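Local structure of probable enoyl-CoA hydratase/isomerase (Mycobacterium abscessus, 3SWX) at residues 173-178 and 185-190; 160-165 and 178-183; 121-126 and 151-156; 135-140 and 144-149; 17-22 and 199-204. The protein probably catalyses hydration or double-bond isomerisation of enoyl-coenzyme A thioesters. All blocks are in the same frame, centred on the assembly; numbering follows the deposited sequence.

Interaction 1: residues 173-178 and 185-190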
# COMPACT_ATOMS: atom_id res chain seq x y z
N PHE B 173 -18.10 4.65 -8.00
CA PHE B 173 -17.99 4.59 -6.53
C PHE B 173 -18.03 5.98 -5.91
O PHE B 173 -17.67 6.95 -6.54
CB PHE B 173 -16.76 3.81 -6.07
CG PHE B 173 -15.43 4.34 -6.59
CD1 PHE B 173 -15.04 4.10 -7.91
CD2 PHE B 173 -14.55 5.02 -5.74
CE1 PHE B 173 -13.82 4.56 -8.40
CE2 PHE B 173 -13.31 5.51 -6.24
CZ PHE B 173 -12.96 5.26 -7.56
N ASP B 174 -18.46 6.07 -4.66
CA ASP B 174 -18.73 7.36 -4.03
C ASP B 174 -17.60 7.82 -3.12
O ASP B 174 -16.58 7.11 -2.94
CB ASP B 174 -20.07 7.31 -3.29
CG ASP B 174 -20.07 6.40 -2.09
OD1 ASP B 174 -19.00 5.98 -1.61
OD2 ASP B 174 -21.17 6.11 -1.61
N ALA B 175 -17.76 9.02 -2.56
CA ALA B 175 -16.73 9.61 -1.70
C ALA B 175 -16.36 8.70 -0.53
O ALA B 175 -15.18 8.59 -0.20
CB ALA B 175 -17.17 11.00 -1.19
N VAL B 176 -17.36 8.06 0.10
CA VAL B 176 -17.08 7.20 1.26
C VAL B 176 -16.12 6.07 0.84
O VAL B 176 -15.13 5.80 1.51
CB VAL B 176 -18.39 6.62 1.91
CG1 VAL B 176 -18.08 5.54 2.95
CG2 VAL B 176 -19.21 7.75 2.57
N GLU B 177 -16.41 5.43 -0.29
CA GLU B 177 -15.56 4.36 -0.78
C GLU B 177 -14.17 4.90 -1.18
O GLU B 177 -13.16 4.28 -0.84
CB GLU B 177 -16.26 3.64 -1.92
CG GLU B 177 -15.43 2.56 -2.62
CD GLU B 177 -15.13 1.34 -1.77
OE1 GLU B 177 -15.67 1.18 -0.64
OE2 GLU B 177 -14.32 0.52 -2.27
N ALA B 178 -14.11 6.06 -1.84
CA ALA B 178 -12.81 6.64 -2.25
C ALA B 178 -11.90 6.95 -1.03
O ALA B 178 -10.67 6.79 -1.09
CB ALA B 178 -13.03 7.90 -3.12
N GLN B 185 -8.39 11.86 1.18
CA GLN B 185 -7.88 11.97 2.56
C GLN B 185 -8.94 12.46 3.52
O GLN B 185 -8.90 12.17 4.70
CB GLN B 185 -6.66 12.90 2.65
CG GLN B 185 -5.36 12.22 2.27
CD GLN B 185 -5.40 11.60 0.90
OE1 GLN B 185 -5.31 12.30 -0.12
NE2 GLN B 185 -5.53 10.28 0.85
N GLU B 186 -9.89 13.23 3.01
CA GLU B 186 -10.91 13.79 3.88
C GLU B 186 -12.13 14.15 3.06
O GLU B 186 -12.01 14.64 1.92
CB GLU B 186 -10.35 15.01 4.63
CG GLU B 186 -11.31 15.57 5.66
CD GLU B 186 -10.79 16.80 6.39
OE1 GLU B 186 -9.58 17.17 6.23
OE2 GLU B 186 -11.62 17.41 7.12
N ILE B 187 -13.30 13.86 3.63
CA ILE B 187 -14.57 14.24 3.08
C ILE B 187 -15.18 15.35 3.94
O ILE B 187 -15.29 15.22 5.16
CB ILE B 187 -15.55 13.06 3.06
CG1 ILE B 187 -14.97 11.84 2.35
CG2 ILE B 187 -16.89 13.49 2.41
CD1 ILE B 187 -15.79 10.58 2.62
N VAL B 188 -15.61 16.42 3.27
CA VAL B 188 -16.17 17.59 3.94
C VAL B 188 -17.56 17.91 3.38
O VAL B 188 -17.96 17.35 2.35
CB VAL B 188 -15.25 18.80 3.74
CG1 VAL B 188 -13.87 18.53 4.38
CG2 VAL B 188 -15.12 19.16 2.25
N PRO B 189 -18.31 18.80 4.07
CA PRO B 189 -19.66 19.14 3.61
C PRO B 189 -19.68 19.80 2.23
O PRO B 189 -18.68 20.36 1.78
CB PRO B 189 -20.17 20.10 4.69
CG PRO B 189 -19.45 19.64 5.94
CD PRO B 189 -18.05 19.33 5.42
N VAL B 190 -20.85 19.72 1.58
CA VAL B 190 -21.05 20.22 0.23
C VAL B 190 -20.43 21.61 0.04
O VAL B 190 -20.66 22.50 0.83
CB VAL B 190 -22.57 20.22 -0.17
CG1 VAL B 190 -23.42 20.68 0.98
CG2 VAL B 190 -22.83 21.08 -1.41

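Interaction 2: residues 160-165 and 178-183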
# COMPACT_ATOMS: atom_id res chain seq x y z
N TRP B 160 -4.25 -3.75 -4.61
CA TRP B 160 -4.58 -4.31 -5.91
C TRP B 160 -6.08 -4.60 -6.05
O TRP B 160 -6.71 -4.10 -6.97
CB TRP B 160 -3.75 -5.58 -6.14
CG TRP B 160 -3.95 -6.22 -7.43
CD1 TRP B 160 -4.90 -7.14 -7.75
CD2 TRP B 160 -3.16 -6.02 -8.62
NE1 TRP B 160 -4.76 -7.53 -9.07
CE2 TRP B 160 -3.71 -6.85 -9.62
CE3 TRP B 160 -2.04 -5.24 -8.92
CZ2 TRP B 160 -3.18 -6.91 -10.91
CZ3 TRP B 160 -1.51 -5.30 -10.21
CH2 TRP B 160 -2.08 -6.14 -11.18
N GLY B 161 -6.65 -5.39 -5.16
CA GLY B 161 -8.08 -5.73 -5.22
C GLY B 161 -9.04 -4.57 -5.22
O GLY B 161 -9.98 -4.54 -6.01
N ASN B 162 -8.83 -3.60 -4.34
CA ASN B 162 -9.71 -2.43 -4.29
C ASN B 162 -9.62 -1.62 -5.57
O ASN B 162 -10.66 -1.16 -6.09
CB ASN B 162 -9.44 -1.55 -3.05
CG ASN B 162 -9.92 -2.20 -1.73
OD1 ASN B 162 -10.89 -2.94 -1.71
ND2 ASN B 162 -9.24 -1.89 -0.64
N ALA B 163 -8.41 -1.48 -6.11
CA ALA B 163 -8.20 -0.80 -7.39
C ALA B 163 -8.86 -1.52 -8.57
O ALA B 163 -9.57 -0.89 -9.37
CB ALA B 163 -6.68 -0.58 -7.66
N MET B 164 -8.66 -2.82 -8.65
CA MET B 164 -9.21 -3.59 -9.78
C MET B 164 -10.75 -3.69 -9.78
O MET B 164 -11.38 -3.76 -10.84
CB MET B 164 -8.56 -4.97 -9.84
CG MET B 164 -7.05 -4.93 -10.18
SD MET B 164 -6.80 -4.16 -11.82
CE MET B 164 -5.00 -3.89 -11.80
N ARG B 165 -11.33 -3.73 -8.60
CA ARG B 165 -12.78 -3.70 -8.44
C ARG B 165 -13.39 -2.54 -9.22
O ARG B 165 -14.46 -2.69 -9.84
CB ARG B 165 -13.13 -3.57 -6.95
CG ARG B 165 -14.60 -3.29 -6.66
CD ARG B 165 -15.47 -4.38 -7.19
NE ARG B 165 -16.89 -4.09 -6.99
CZ ARG B 165 -17.69 -3.51 -7.87
NH1 ARG B 165 -17.24 -3.09 -9.06
NH2 ARG B 165 -18.96 -3.33 -7.56
N ALA B 178 -14.11 6.06 -1.84
CA ALA B 178 -12.81 6.64 -2.25
C ALA B 178 -11.90 6.95 -1.03
O ALA B 178 -10.67 6.79 -1.09
CB ALA B 178 -13.03 7.90 -3.12
N HIS B 179 -12.54 7.33 0.07
CA HIS B 179 -11.88 7.64 1.32
C HIS B 179 -11.46 6.36 2.05
O HIS B 179 -10.37 6.30 2.64
CB HIS B 179 -12.84 8.46 2.17
CG HIS B 179 -12.34 8.76 3.54
ND1 HIS B 179 -11.23 9.54 3.77
CD2 HIS B 179 -12.82 8.42 4.76
CE1 HIS B 179 -11.05 9.66 5.08
NE2 HIS B 179 -12.00 9.00 5.70
N ARG B 180 -12.32 5.34 2.01
CA ARG B 180 -12.03 4.04 2.62
C ARG B 180 -10.74 3.46 2.04
O ARG B 180 -9.86 3.01 2.78
CB ARG B 180 -13.14 3.03 2.40
CG ARG B 180 -13.05 1.83 3.37
CD ARG B 180 -14.14 0.80 3.11
NE ARG B 180 -14.02 0.22 1.78
CZ ARG B 180 -13.22 -0.79 1.44
NH1 ARG B 180 -12.44 -1.36 2.35
NH2 ARG B 180 -13.20 -1.23 0.19
N ILE B 181 -10.62 3.53 0.72
CA ILE B 181 -9.50 2.88 0.05
C ILE B 181 -8.29 3.77 -0.17
O ILE B 181 -7.35 3.35 -0.82
CB ILE B 181 -9.95 2.18 -1.24
CG1 ILE B 181 -10.29 3.18 -2.35
CG2 ILE B 181 -11.14 1.24 -0.91
CD1 ILE B 181 -10.91 2.53 -3.59
N GLY B 182 -8.31 4.99 0.37
CA GLY B 182 -7.10 5.81 0.47
C GLY B 182 -6.86 6.87 -0.59
O GLY B 182 -5.87 7.62 -0.49
N ILE B 183 -7.72 6.95 -1.61
CA ILE B 183 -7.59 7.98 -2.65
C ILE B 183 -7.94 9.38 -2.11
O ILE B 183 -7.34 10.37 -2.50
CB ILE B 183 -8.58 7.78 -3.84
CG1 ILE B 183 -8.33 6.52 -4.62
CG2 ILE B 183 -8.47 8.94 -4.84
CD1 ILE B 183 -9.41 6.40 -5.78

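Interaction 3: residues 121-126 and 151-156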
# COMPACT_ATOMS: atom_id res chain seq x y z
N ALA B 121 -6.20 13.35 -9.29
CA ALA B 121 -6.19 13.20 -7.85
C ALA B 121 -5.09 12.23 -7.40
O ALA B 121 -4.41 12.48 -6.41
CB ALA B 121 -7.59 12.76 -7.32
N LEU B 122 -4.91 11.12 -8.12
CA LEU B 122 -3.83 10.20 -7.79
C LEU B 122 -2.43 10.79 -8.02
O LEU B 122 -1.47 10.32 -7.40
CB LEU B 122 -3.98 8.87 -8.57
CG LEU B 122 -5.11 7.90 -8.16
CD1 LEU B 122 -5.27 6.80 -9.24
CD2 LEU B 122 -4.86 7.28 -6.79
N ALA B 123 -2.30 11.75 -8.91
CA ALA B 123 -1.00 12.38 -9.18
C ALA B 123 -0.59 13.39 -8.08
O ALA B 123 0.58 13.65 -7.90
CB ALA B 123 -1.01 13.07 -10.55
N ALA B 124 -1.58 13.93 -7.35
CA ALA B 124 -1.38 14.93 -6.33
C ALA B 124 -0.92 14.30 -5.03
O ALA B 124 -0.77 13.08 -4.91
CB ALA B 124 -2.68 15.72 -6.09
N ASP B 125 -0.70 15.16 -4.04
CA ASP B 125 -0.20 14.72 -2.74
C ASP B 125 -1.29 14.60 -1.71
O ASP B 125 -1.18 13.78 -0.81
CB ASP B 125 0.91 15.66 -2.26
CG ASP B 125 2.00 15.79 -3.27
OD1 ASP B 125 2.58 14.73 -3.63
OD2 ASP B 125 2.22 16.92 -3.76
N ILE B 126 -2.36 15.38 -1.84
CA ILE B 126 -3.46 15.36 -0.87
C ILE B 126 -4.75 15.63 -1.62
O ILE B 126 -4.82 16.55 -2.46
CB ILE B 126 -3.30 16.42 0.29
CG1 ILE B 126 -2.01 16.21 1.10
CG2 ILE B 126 -4.50 16.36 1.28
CD1 ILE B 126 -1.56 17.44 1.83
N THR B 151 -3.20 2.87 -13.48
CA THR B 151 -2.71 1.49 -13.47
C THR B 151 -1.55 1.31 -12.50
O THR B 151 -1.37 0.22 -11.95
CB THR B 151 -2.28 1.01 -14.85
OG1 THR B 151 -1.33 1.93 -15.41
CG2 THR B 151 -3.53 0.88 -15.78
N ILE B 152 -0.81 2.38 -12.26
CA ILE B 152 0.36 2.37 -11.39
C ILE B 152 -0.05 2.78 -9.97
O ILE B 152 0.24 2.08 -9.01
CB ILE B 152 1.46 3.35 -11.90
CG1 ILE B 152 1.93 2.94 -13.29
CG2 ILE B 152 2.65 3.44 -10.89
CD1 ILE B 152 2.65 4.04 -14.07
N ARG B 153 -0.76 3.90 -9.86
CA ARG B 153 -0.99 4.54 -8.57
C ARG B 153 -2.21 4.04 -7.82
O ARG B 153 -2.21 4.12 -6.62
CB ARG B 153 -1.09 6.05 -8.74
CG ARG B 153 0.20 6.63 -9.32
CD ARG B 153 0.01 8.02 -9.84
NE ARG B 153 1.29 8.52 -10.36
CZ ARG B 153 1.42 9.49 -11.25
NH1 ARG B 153 0.37 10.07 -11.79
NH2 ARG B 153 2.64 9.84 -11.64
N PHE B 154 -3.25 3.59 -8.52
CA PHE B 154 -4.48 3.18 -7.86
C PHE B 154 -4.21 1.89 -7.05
O PHE B 154 -4.53 1.82 -5.86
CB PHE B 154 -5.61 3.04 -8.90
CG PHE B 154 -7.04 3.14 -8.36
CD1 PHE B 154 -7.36 2.90 -7.05
CD2 PHE B 154 -8.07 3.38 -9.25
CE1 PHE B 154 -8.70 2.95 -6.62
CE2 PHE B 154 -9.39 3.44 -8.84
CZ PHE B 154 -9.71 3.22 -7.51
N PRO B 155 -3.57 0.87 -7.67
CA PRO B 155 -3.21 -0.32 -6.88
C PRO B 155 -2.26 -0.04 -5.71
O PRO B 155 -2.38 -0.67 -4.66
CB PRO B 155 -2.54 -1.23 -7.93
CG PRO B 155 -3.11 -0.80 -9.20
CD PRO B 155 -3.19 0.69 -9.07
N ARG B 156 -1.33 0.89 -5.88
CA ARG B 156 -0.40 1.26 -4.81
C ARG B 156 -1.12 1.93 -3.64
O ARG B 156 -0.87 1.61 -2.50
CB ARG B 156 0.73 2.19 -5.35
CG ARG B 156 1.98 2.31 -4.46
CD ARG B 156 2.92 3.44 -4.97
NE ARG B 156 3.60 2.93 -6.10
CZ ARG B 156 3.89 3.52 -7.24
NH1 ARG B 156 3.65 4.80 -7.52
NH2 ARG B 156 4.49 2.75 -8.10

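Interaction 4: residues 135-140 and 144-149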
# COMPACT_ATOMS: atom_id res chain seq x y z
N PHE B 135 -16.98 8.85 -8.40
CA PHE B 135 -15.82 8.49 -9.23
C PHE B 135 -16.13 7.33 -10.18
O PHE B 135 -16.79 6.36 -9.80
CB PHE B 135 -14.63 8.08 -8.34
CG PHE B 135 -14.27 9.10 -7.30
CD1 PHE B 135 -14.95 9.16 -6.09
CD2 PHE B 135 -13.23 9.99 -7.52
CE1 PHE B 135 -14.63 10.10 -5.14
CE2 PHE B 135 -12.90 10.94 -6.56
CZ PHE B 135 -13.59 10.99 -5.37
N ALA B 136 -15.64 7.40 -11.41
CA ALA B 136 -15.76 6.29 -12.35
C ALA B 136 -14.63 6.23 -13.37
O ALA B 136 -14.40 7.18 -14.15
CB ALA B 136 -17.12 6.32 -13.04
N GLN B 137 -13.95 5.08 -13.38
CA GLN B 137 -12.86 4.80 -14.28
C GLN B 137 -13.46 4.15 -15.54
O GLN B 137 -13.42 2.92 -15.73
CB GLN B 137 -11.83 3.91 -13.58
CG GLN B 137 -10.43 3.95 -14.17
CD GLN B 137 -9.62 5.15 -13.72
OE1 GLN B 137 -9.14 5.19 -12.58
NE2 GLN B 137 -9.44 6.11 -14.61
N LEU B 138 -14.01 5.00 -16.41
CA LEU B 138 -14.84 4.57 -17.53
C LEU B 138 -14.11 4.03 -18.77
O LEU B 138 -14.75 3.56 -19.72
CB LEU B 138 -15.78 5.72 -17.95
CG LEU B 138 -16.85 6.17 -16.95
CD1 LEU B 138 -17.55 7.45 -17.45
CD2 LEU B 138 -17.90 5.08 -16.68
N GLU B 139 -12.78 4.11 -18.78
CA GLU B 139 -12.01 3.85 -20.00
C GLU B 139 -12.30 2.49 -20.62
O GLU B 139 -12.60 2.41 -21.82
CB GLU B 139 -10.49 4.03 -19.76
CG GLU B 139 -10.04 5.49 -19.46
CD GLU B 139 -10.03 5.85 -17.95
OE1 GLU B 139 -10.75 5.20 -17.15
OE2 GLU B 139 -9.29 6.79 -17.57
N VAL B 140 -12.28 1.42 -19.83
CA VAL B 140 -12.55 0.09 -20.40
C VAL B 140 -13.99 -0.05 -20.93
O VAL B 140 -14.24 -0.87 -21.81
CB VAL B 140 -12.24 -1.07 -19.43
CG1 VAL B 140 -10.76 -1.06 -19.04
CG2 VAL B 140 -13.19 -1.05 -18.22
N ILE B 144 -10.98 1.48 -24.44
CA ILE B 144 -9.58 1.73 -24.14
C ILE B 144 -9.29 1.32 -22.69
O ILE B 144 -9.87 0.36 -22.20
CB ILE B 144 -9.18 3.21 -24.48
CG1 ILE B 144 -10.05 4.22 -23.72
CG2 ILE B 144 -9.32 3.43 -26.00
CD1 ILE B 144 -9.44 5.65 -23.61
N TYR B 145 -8.36 2.01 -22.02
CA TYR B 145 -8.02 1.70 -20.63
C TYR B 145 -7.46 2.97 -19.99
O TYR B 145 -7.20 3.96 -20.70
CB TYR B 145 -7.03 0.51 -20.56
CG TYR B 145 -5.58 0.92 -20.68
CD1 TYR B 145 -5.13 1.59 -21.82
CD2 TYR B 145 -4.66 0.64 -19.67
CE1 TYR B 145 -3.80 1.99 -21.94
CE2 TYR B 145 -3.31 1.03 -19.79
CZ TYR B 145 -2.90 1.72 -20.92
OH TYR B 145 -1.58 2.11 -21.08
N PRO B 146 -7.29 2.97 -18.66
CA PRO B 146 -6.70 4.15 -18.01
C PRO B 146 -5.23 4.36 -18.36
O PRO B 146 -4.37 3.53 -18.04
CB PRO B 146 -6.85 3.85 -16.50
CG PRO B 146 -7.71 2.62 -16.40
CD PRO B 146 -7.54 1.89 -17.70
N PHE B 147 -4.93 5.49 -18.99
CA PHE B 147 -3.56 5.73 -19.41
C PHE B 147 -2.92 6.98 -18.81
O PHE B 147 -1.90 7.45 -19.30
CB PHE B 147 -3.48 5.72 -20.93
CG PHE B 147 -4.25 6.80 -21.61
CD1 PHE B 147 -3.59 7.91 -22.13
CD2 PHE B 147 -5.61 6.70 -21.78
CE1 PHE B 147 -4.29 8.91 -22.79
CE2 PHE B 147 -6.32 7.68 -22.43
CZ PHE B 147 -5.66 8.79 -22.93
N GLY B 148 -3.48 7.44 -17.70
CA GLY B 148 -2.96 8.64 -16.98
C GLY B 148 -2.32 8.32 -15.64
O GLY B 148 -2.16 9.20 -14.78
N GLY B 149 -1.96 7.05 -15.44
CA GLY B 149 -1.31 6.61 -14.21
C GLY B 149 -2.12 5.78 -13.22
O GLY B 149 -1.54 5.24 -12.26
O HOH W 1 -7.11 7.64 -18.48

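Interaction 5: residues 17-22 and 199-204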
# COMPACT_ATOMS: atom_id res chain seq x y z
N GLY B 17 -1.35 34.33 -0.77
CA GLY B 17 -0.01 34.34 -0.17
C GLY B 17 0.92 33.37 -0.88
O GLY B 17 1.17 33.47 -2.07
N TYR B 18 1.41 32.38 -0.14
CA TYR B 18 2.29 31.35 -0.68
C TYR B 18 1.55 30.23 -1.43
O TYR B 18 2.17 29.31 -1.95
CB TYR B 18 3.08 30.70 0.45
CG TYR B 18 4.00 31.60 1.23
CD1 TYR B 18 5.06 32.23 0.62
CD2 TYR B 18 3.83 31.78 2.60
CE1 TYR B 18 5.93 33.05 1.34
CE2 TYR B 18 4.70 32.59 3.34
CZ TYR B 18 5.75 33.22 2.71
OH TYR B 18 6.61 34.02 3.43
N VAL B 19 0.22 30.30 -1.49
CA VAL B 19 -0.55 29.22 -2.08
C VAL B 19 -1.12 29.62 -3.43
O VAL B 19 -1.78 30.65 -3.53
CB VAL B 19 -1.69 28.78 -1.14
CG1 VAL B 19 -2.59 27.74 -1.82
CG2 VAL B 19 -1.14 28.25 0.16
N LEU B 20 -0.88 28.80 -4.45
CA LEU B 20 -1.51 28.97 -5.76
C LEU B 20 -2.82 28.21 -5.83
O LEU B 20 -2.89 27.04 -5.41
CB LEU B 20 -0.59 28.45 -6.87
CG LEU B 20 -0.94 28.84 -8.30
CD1 LEU B 20 -0.73 30.33 -8.49
CD2 LEU B 20 -0.03 28.08 -9.28
N VAL B 21 -3.86 28.86 -6.34
CA VAL B 21 -5.18 28.24 -6.47
C VAL B 21 -5.58 28.24 -7.95
O VAL B 21 -5.79 29.29 -8.54
CB VAL B 21 -6.24 28.98 -5.59
CG1 VAL B 21 -7.59 28.29 -5.65
CG2 VAL B 21 -5.79 29.06 -4.13
N ILE B 22 -5.67 27.05 -8.53
CA ILE B 22 -5.96 26.90 -9.94
C ILE B 22 -7.29 26.24 -10.09
O ILE B 22 -7.52 25.15 -9.52
CB ILE B 22 -4.94 25.97 -10.64
CG1 ILE B 22 -3.51 26.51 -10.46
CG2 ILE B 22 -5.30 25.78 -12.14
CD1 ILE B 22 -2.41 25.43 -10.76
N ALA B 199 -6.87 25.64 3.32
CA ALA B 199 -6.42 25.71 4.71
C ALA B 199 -5.22 24.76 4.91
O ALA B 199 -4.21 25.13 5.55
CB ALA B 199 -7.57 25.39 5.70
N ILE B 200 -5.30 23.55 4.34
CA ILE B 200 -4.22 22.58 4.49
C ILE B 200 -2.95 23.05 3.76
O ILE B 200 -1.84 22.86 4.25
CB ILE B 200 -4.62 21.16 4.00
CG1 ILE B 200 -5.77 20.60 4.86
CG2 ILE B 200 -3.40 20.22 4.10
CD1 ILE B 200 -6.56 19.46 4.19
N ALA B 201 -3.15 23.60 2.57
CA ALA B 201 -2.07 24.22 1.80
C ALA B 201 -1.37 25.32 2.60
O ALA B 201 -0.15 25.41 2.59
CB ALA B 201 -2.66 24.80 0.49
N GLN B 202 -2.14 26.14 3.32
CA GLN B 202 -1.55 27.18 4.16
C GLN B 202 -0.74 26.58 5.32
O GLN B 202 0.30 27.13 5.70
CB GLN B 202 -2.63 28.13 4.69
CG GLN B 202 -3.33 28.98 3.64
CD GLN B 202 -2.41 29.98 2.92
OE1 GLN B 202 -1.26 30.19 3.33
NE2 GLN B 202 -2.92 30.58 1.83
N THR B 203 -1.20 25.46 5.87
CA THR B 203 -0.43 24.80 6.93
C THR B 203 0.90 24.34 6.39
O THR B 203 1.94 24.54 7.04
CB THR B 203 -1.18 23.62 7.54
OG1 THR B 203 -2.41 24.11 8.10
CG2 THR B 203 -0.36 22.96 8.64
N ILE B 204 0.86 23.77 5.19
CA ILE B 204 2.08 23.35 4.49
C ILE B 204 3.01 24.53 4.30
O ILE B 204 4.22 24.42 4.54
CB ILE B 204 1.75 22.67 3.13
CG1 ILE B 204 1.08 21.32 3.37
CG2 ILE B 204 3.03 22.43 2.33
CD1 ILE B 204 0.66 20.59 2.10
O HOH W 2 0.38 32.04 2.45

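Interaction 1: residues 173-178 and 185-190
The first turn of helix 175-180 rests against edge strand 186-188 of the six-stranded sheet of this crotonase-like fold, and Ile187 is the residue of 185-190 that makes the contact. Its CD1 lies 3.5 Å from Ala175 O and 4.1 Å from Ala175 CB, so a single methyl covers both the carbonyl and the side chain of the first helical residue. The same CD1 comes within 3.9 Å of Val176 CA, whereas Val176 CG2 stays at 4.4 Å, consistent with a CB that points away from the strand. Ile187 reaches this far because CG1 stands anti to its carbonyl carbon (chi1 -55°) and the chain runs on extended to CD1. No hydrogen bond joins the two segments. The helix start is held from within instead: Asp174 is the N-cap, and its OD1 accepts from Glu177 N at 3.0 Å, with a nearly straight N-H...O angle of 169°. The same Glu177 uses its side chain for a salt bridge with Arg180 and accepts a hydrogen bond from Trp166 NE1. On the strand side, Gln185 bonds to Val127 N and to Asn162 of the second subunit. The contact between the segments is thus purely van der Waals and small, 107 Å² in all; the cap and the sheet bonds fix the two backbones, while one isoleucine methyl makes the contact between them.

Interaction 2: residues 160-165 and 178-183
The guanidinium of Arg180 has Ile181 CG2 on one face, 3.3 Å above the plane and offset toward the rim, and Asn162 OD1 at its edge, near the plane. The amide of Asn162 stands almost perpendicular to it, the two planes being 88° apart. Across that edge Arg180 NH2 donates to Asn162 OD1 at 3.4 Å with an N-H...O angle of 149°, a weak bond by both length and bend. The arginine chain is extended through chi2 and then bends at chi3 (62°). The other half of the contact is apolar: Ile181 CG2 lies 3.7 Å from Asn162 ND2 and 3.9 Å from Asn162 CB, so the methyl that covers the guanidinium also touches the amide. The CA atoms of Asn162 and Ile181, 6.9 Å apart, are the nearest pair between 160-165 and 178-183, Ile181 being the first residue after helix 175-180. Helix 160-167 thus packs on the end of that helix, beside the interface with the third subunit, whose Gln185 NE2 donates to Asn162 OD1. The stronger polar partners lie elsewhere: Arg180 NE forms a salt bridge with Glu177, and Asn162 ND2 donates to Ala158 O. This two-ended hold probably fixes the amide's rotation, and the nearby arginine would be expected to polarise its carbonyl.

Interaction 3: residues 121-126 and 151-156
Apolar contacts come first: Leu122 projects from the last turn of helix 116-123 onto helix 150-158, and its CD1 meets Phe154 CB at 3.8 Å. Nearer the backbone, Leu122 CB lies 4.0 Å from Arg153 CB; the CA atoms of Leu122 and Arg153, 6.4 Å apart, are the nearest pair between the two segments. The Phe154 ring itself is carried past Leu122: with CG opposite the backbone N (chi1 -158°), it heads for Ile181 and Ile183, and its CB does most of the touching here. The second kind of contact is made by the arginine. From CB, Arg153 runs along the end of the helix, CD passing 3.7 Å from Leu122 O and NH1 ending 3.5 Å from Ala123 CB. Its chain is extended from CG to NE, which lets the aliphatic part cover the last helical turn before the guanidinium goes on. No hydrogen bond crosses between the segments, and the charged end is bound elsewhere, NH1 to Trp94 O and NH2 to Gln95 O. The total of 209 Å² is shared chiefly by Leu122 and Arg153. Arg153 thus works at both ends, its methylenes packing on a helix C-terminus while two backbone carbonyls of another loop take its N-H groups. Because helix carbonyls near a C-terminus carry partial negative charge, the proximity of this cation is probably favourable even without a direct bond.

Interaction 4: residues 135-140 and 144-149
Glu139 packs along the chain from Tyr145 to Pro146, and nearly every atom of its side chain has a neighbour there. CB comes first, 3.2 Å from Tyr145 C. CG follows at 3.5 Å from Tyr145 O, and the chain then bends at chi2 (91°), which turns the carboxylate over the proline. Its carbon CD lies 3.7 Å from Pro146 CA. At the tip Gln137 NE2 reaches both oxygens: OE1 accepts the stronger bond at 3.0 Å through its syn lone pair, the partner only 3° out of the glutamine amide plane, while OE2 takes a weak one and also a hydrogen bond from a water that in turn accepts from Phe147 N. Gln137, centre of an inverse gamma turn, completes the group by laying its CG 3.8 Å from Pro146 CG. On the backbone side Ile144 N donates to Glu139 O at 3.2 Å, from 45° above the carbonyl plane, and the CA-H of Val140 points at Ile144 O. Glu139 and neighbouring Glu119 probably occupy the positions of the active-site glutamate pair of crotonases. The whole arrangement closes the loop between strand 134-136 and helix 150-158. Gln137 also packs on Ala150 and Phe154 of that helix, and Glu139 and Pro146 on Glu119 of helix 116-123; Tyr145 OH bonds to Leu234 O of the third subunit, which borders the loop.

Interaction 5: residues 17-22 and 199-204
Gln202 OE1 accepts from a water at 2.6 Å, and the same water accepts from Tyr18 N at 2.8 Å, a bridge from helix 193-205 to the turn that precedes strand 19-24. The other end of the amide is held too, since Gln202 NE2 donates to Asp16 O. Between these grips the amide crosses Val19 obliquely: Val19 CG2 lies 3.4 Å from Gln202 NE2 and 3.5 Å from Gln202 CD. A bend at chi2 (-65°) brings the amide back over the valine. The other branch, Val19 CG1, turns to Ala201 and stands 3.7 Å from Ala201 CB, which also touches Ala56 and Val58 of the next strand. Helix 193-205 thereby covers one face of the six-stranded sheet, with alanine permitting a close approach of 6.5 Å between the CA atoms of Val19 and Ala201. The contact thus sets a polar hold, reaching the hairpin turn between strands 11-16 and 19-24, at the edge of the apolar Val19-Ala201 packing.

Along the chain, interaction 5 spans all the others, pairing strand 19-24 with helix 193-205, while interaction 4 falls between the two segments of interaction 3, and interactions 1 and 2 alternate, sharing Ala178 and helix 175-180. Interactions 2 and 3 are close, centres about 10 Å apart, and meet through Phe154, which touches Ala163, Ile181 and Ile183. Interactions 1 and 4 reach the three-stranded sheet through neighbouring strands 173-174 and 134-136; interactions 1 and 5 reach the six-stranded one. Interactions 4 and 5 lie furthest apart, centres about 29 Å, on opposite sides of the chain's centre. Interactions 2, 3 and 4 also touch the third subunit, close to a trimer interface.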